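Local coordinates for protein putative branched-chain-amino-acid aminotransferase (Thermotoga maritima MSB8, PDB 3CSW) that probably catalyses the pyridoxal phosphate-dependent transfer of the amino group between leucine, isoleucine or valine and 2-oxoglutarate, at residues 181-186 against 203-208. Sequence-based numbering, arbitrary orientation. Where two conformers were deposited one is given.
Sequences NVFLVK and ITRENV. With PLP (pyridoxal-5'-phosphate), chain E.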
loop_
_atom_site.group_PDB
_atom_site.type_symbol
_atom_site.label_atom_id
_atom_site.label_comp_id
_atom_site.label_asym_id
_atom_site.label_seq_id
_atom_site.Cartn_x
_atom_site.Cartn_y
_atom_site.Cartn_z
ATOM N N ASN A 181 -2.617 -24.019 -0.460
ATOM C CA ASN A 181 -1.336 -23.336 -0.323
ATOM C C ASN A 181 -0.394 -23.696 -1.489
ATOM O O ASN A 181 -0.584 -24.707 -2.180
ATOM C CB ASN A 181 -0.676 -23.629 1.017
ATOM C CG ASN A 181 -1.425 -23.020 2.199
ATOM O OD1 ASN A 181 -2.071 -23.741 2.971
ATOM N ND2 ASN A 181 -1.334 -21.698 2.355
ATOM N N VAL A 182 0.598 -22.833 -1.713
ATOM C CA VAL A 182 1.556 -22.930 -2.827
ATOM C C VAL A 182 2.976 -23.233 -2.351
ATOM O O VAL A 182 3.478 -22.637 -1.406
ATOM C CB VAL A 182 1.566 -21.591 -3.633
ATOM C CG1 VAL A 182 2.687 -21.550 -4.751
ATOM C CG2 VAL A 182 0.165 -21.350 -4.215
ATOM N N PHE A 183 3.604 -24.175 -3.041
ATOM C CA PHE A 183 4.992 -24.489 -2.863
ATOM C C PHE A 183 5.692 -24.435 -4.227
ATOM O O PHE A 183 5.075 -24.702 -5.270
ATOM C CB PHE A 183 5.153 -25.916 -2.302
ATOM C CG PHE A 183 4.749 -26.078 -0.862
ATOM C CD1 PHE A 183 3.414 -26.149 -0.503
ATOM C CD2 PHE A 183 5.714 -26.206 0.135
ATOM C CE1 PHE A 183 3.037 -26.333 0.819
ATOM C CE2 PHE A 183 5.349 -26.380 1.454
ATOM C CZ PHE A 183 4.001 -26.453 1.798
ATOM N N LEU A 184 6.975 -24.073 -4.206
ATOM C CA LEU A 184 7.817 -24.148 -5.395
ATOM C C LEU A 184 9.124 -24.844 -5.047
ATOM O O LEU A 184 9.517 -24.938 -3.879
ATOM C CB LEU A 184 8.058 -22.774 -6.047
ATOM C CG LEU A 184 8.833 -21.693 -5.301
ATOM C CD1 LEU A 184 9.423 -20.736 -6.288
ATOM C CD2 LEU A 184 7.944 -20.951 -4.300
ATOM N N VAL A 185 9.773 -25.390 -6.060
ATOM C CA VAL A 185 11.068 -26.052 -5.856
ATOM C C VAL A 185 12.045 -25.362 -6.775
ATOM O O VAL A 185 11.735 -25.152 -7.946
ATOM C CB VAL A 185 11.055 -27.566 -6.169
ATOM C CG1 VAL A 185 12.467 -28.151 -6.033
ATOM C CG2 VAL A 185 10.057 -28.327 -5.265
ATOM N N LYS A 186 13.206 -25.000 -6.237
ATOM C CA LYS A 186 14.263 -24.337 -7.001
ATOM C C LYS A 186 15.613 -24.802 -6.503
ATOM O O LYS A 186 15.921 -24.627 -5.326
ATOM C CB LYS A 186 14.136 -22.817 -6.856
ATOM C CG LYS A 186 15.090 -21.988 -7.708
ATOM C CD LYS A 186 14.974 -22.308 -9.178
ATOM C CE LYS A 186 15.695 -21.276 -9.999
ATOM N NZ LYS A 186 15.616 -21.603 -11.432
ATOM N N ILE A 203 -3.272 -26.892 7.118
ATOM C CA ILE A 203 -2.879 -28.138 7.782
ATOM C C ILE A 203 -2.112 -29.100 6.845
ATOM O O ILE A 203 -1.217 -29.810 7.306
ATOM C CB ILE A 203 -4.111 -28.828 8.425
ATOM C CG1 ILE A 203 -4.613 -27.926 9.565
ATOM C CG2 ILE A 203 -3.776 -30.301 8.854
ATOM C CD1 ILE A 203 -5.924 -28.301 10.165
ATOM N N THR A 204 -2.442 -29.112 5.548
ATOM C CA THR A 204 -1.671 -29.908 4.558
ATOM C C THR A 204 -0.273 -29.322 4.374
ATOM O O THR A 204 0.720 -30.037 4.349
ATOM C CB THR A 204 -2.368 -29.981 3.169
ATOM O OG1 THR A 204 -3.776 -30.148 3.340
ATOM C CG2 THR A 204 -1.804 -31.143 2.307
ATOM N N ARG A 205 -0.216 -28.003 4.227
ATOM C CA ARG A 205 1.048 -27.264 4.178
ATOM C C ARG A 205 1.988 -27.626 5.340
ATOM O O ARG A 205 3.141 -27.922 5.140
ATOM C CB ARG A 205 0.721 -25.764 4.185
ATOM C CG ARG A 205 1.895 -24.802 4.358
ATOM C CD ARG A 205 1.409 -23.417 4.692
ATOM N NE ARG A 205 2.515 -22.475 4.720
ATOM C CZ ARG A 205 3.283 -22.255 5.785
ATOM N NH1 ARG A 205 3.064 -22.899 6.929
ATOM N NH2 ARG A 205 4.265 -21.374 5.702
ATOM N N GLU A 206 1.485 -27.551 6.555
ATOM C CA GLU A 206 2.227 -27.850 7.756
ATOM C C GLU A 206 2.821 -29.255 7.692
ATOM O O GLU A 206 4.011 -29.428 7.950
ATOM C CB GLU A 206 1.257 -27.700 8.936
ATOM C CG GLU A 206 1.700 -28.069 10.339
ATOM C CD GLU A 206 0.443 -28.204 11.255
ATOM O OE1 GLU A 206 -0.259 -27.188 11.530
ATOM O OE2 GLU A 206 0.120 -29.344 11.631
ATOM N N ASN A 207 1.991 -30.241 7.338
ATOM C CA ASN A 207 2.414 -31.636 7.196
ATOM C C ASN A 207 3.464 -31.857 6.128
ATOM O O ASN A 207 4.384 -32.668 6.322
ATOM C CB ASN A 207 1.213 -32.543 6.934
ATOM C CG ASN A 207 0.496 -32.939 8.216
ATOM O OD1 ASN A 207 1.065 -33.611 9.078
ATOM N ND2 ASN A 207 -0.760 -32.559 8.328
ATOM N N VAL A 208 3.336 -31.136 5.009
ATOM C CA VAL A 208 4.298 -31.232 3.909
ATOM C C VAL A 208 5.657 -30.665 4.330
ATOM O O VAL A 208 6.673 -31.235 3.976
ATOM C CB VAL A 208 3.761 -30.557 2.621
ATOM C CG1 VAL A 208 4.852 -30.419 1.542
ATOM C CG2 VAL A 208 2.544 -31.362 2.095
HETATM N N1 PLP E . -5.788 -21.347 1.529
HETATM C C2 PLP E . -7.141 -21.026 1.557
HETATM C C2A PLP E . -7.536 -19.642 1.146
HETATM C C3 PLP E . -8.087 -21.994 1.960
HETATM O O3 PLP E . -9.435 -21.726 1.915
HETATM C C4 PLP E . -7.647 -23.286 2.336
HETATM C C4A PLP E . -8.637 -24.355 2.707
HETATM O O4A PLP E . -9.202 -25.018 1.817
HETATM C C5 PLP E . -6.275 -23.588 2.292
HETATM C C6 PLP E . -5.361 -22.608 1.898
HETATM C C5A PLP E . -5.772 -25.003 2.460
HETATM O O4P PLP E . -5.662 -25.327 3.839
HETATM P P PLP E . -5.745 -26.860 4.391
HETATM O O1P PLP E . -5.903 -26.850 5.925
HETATM O O2P PLP E . -4.484 -27.589 4.023
HETATM O O3P PLP E . -6.956 -27.476 3.704
HETATM O O HOH W 1 -2.358 -26.458 2.802
#
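Phe183 reaches from strand 181-186 onto the first two turns of helix 203-214, where the tight part of the contact lies. Phe183 CZ comes within 3.7 Å of Arg205 CG, an oblique approach, with Arg205 CA at the ring edge. Val208 CG1 lies over one ring face, 4.1 Å from Phe183 CZ and offset toward the rim. A broad, flat ring suits the gap between strand and helix, whose axes approach to 9.0 Å. Arg205 serves twice: with CG anti to the backbone N (chi1 171°) and the chain extended to NE, its methylenes pack against Phe183 and Asn181, while its guanidinium travels on to Pro193 O and a salt bridge with Glu221.

Toward the cofactor the contact is polar and water-bridged, yet still buried. No direct hydrogen bond joins strand and helix; instead one water bridges Asn181 OD1 (2.7 Å), PLP O2P and Arg205 N (3.0 Å), accepting from the last. Asn181 suits the spot because its amide works at both ends, ND2 donating to Leu200 O while OD1 also touches PLP C6. With an alanine here, the water would probably lose one of its anchors and the Leu200 carbonyl its donor.

The helix start forms part of a phosphate-binding cup: Ile203 N donates to PLP O1P (2.9 Å), while PLP O2P is gripped by Thr204 N (3.0 Å) and Thr204 OG1 (2.7 Å). Thr204 OG1, turned beside its own backbone N, adds a second donor to the same oxygen, and the helix dipole would probably favour the anion. Arg62, Thr240 and Glu176 also hydrogen-bond PLP.

In the fold, strand 181-186 runs between strands 189-193 and 234-239, Phe183 stacking with Phe236, while helix 262-276 packs Phe271 against Thr204 and Val208.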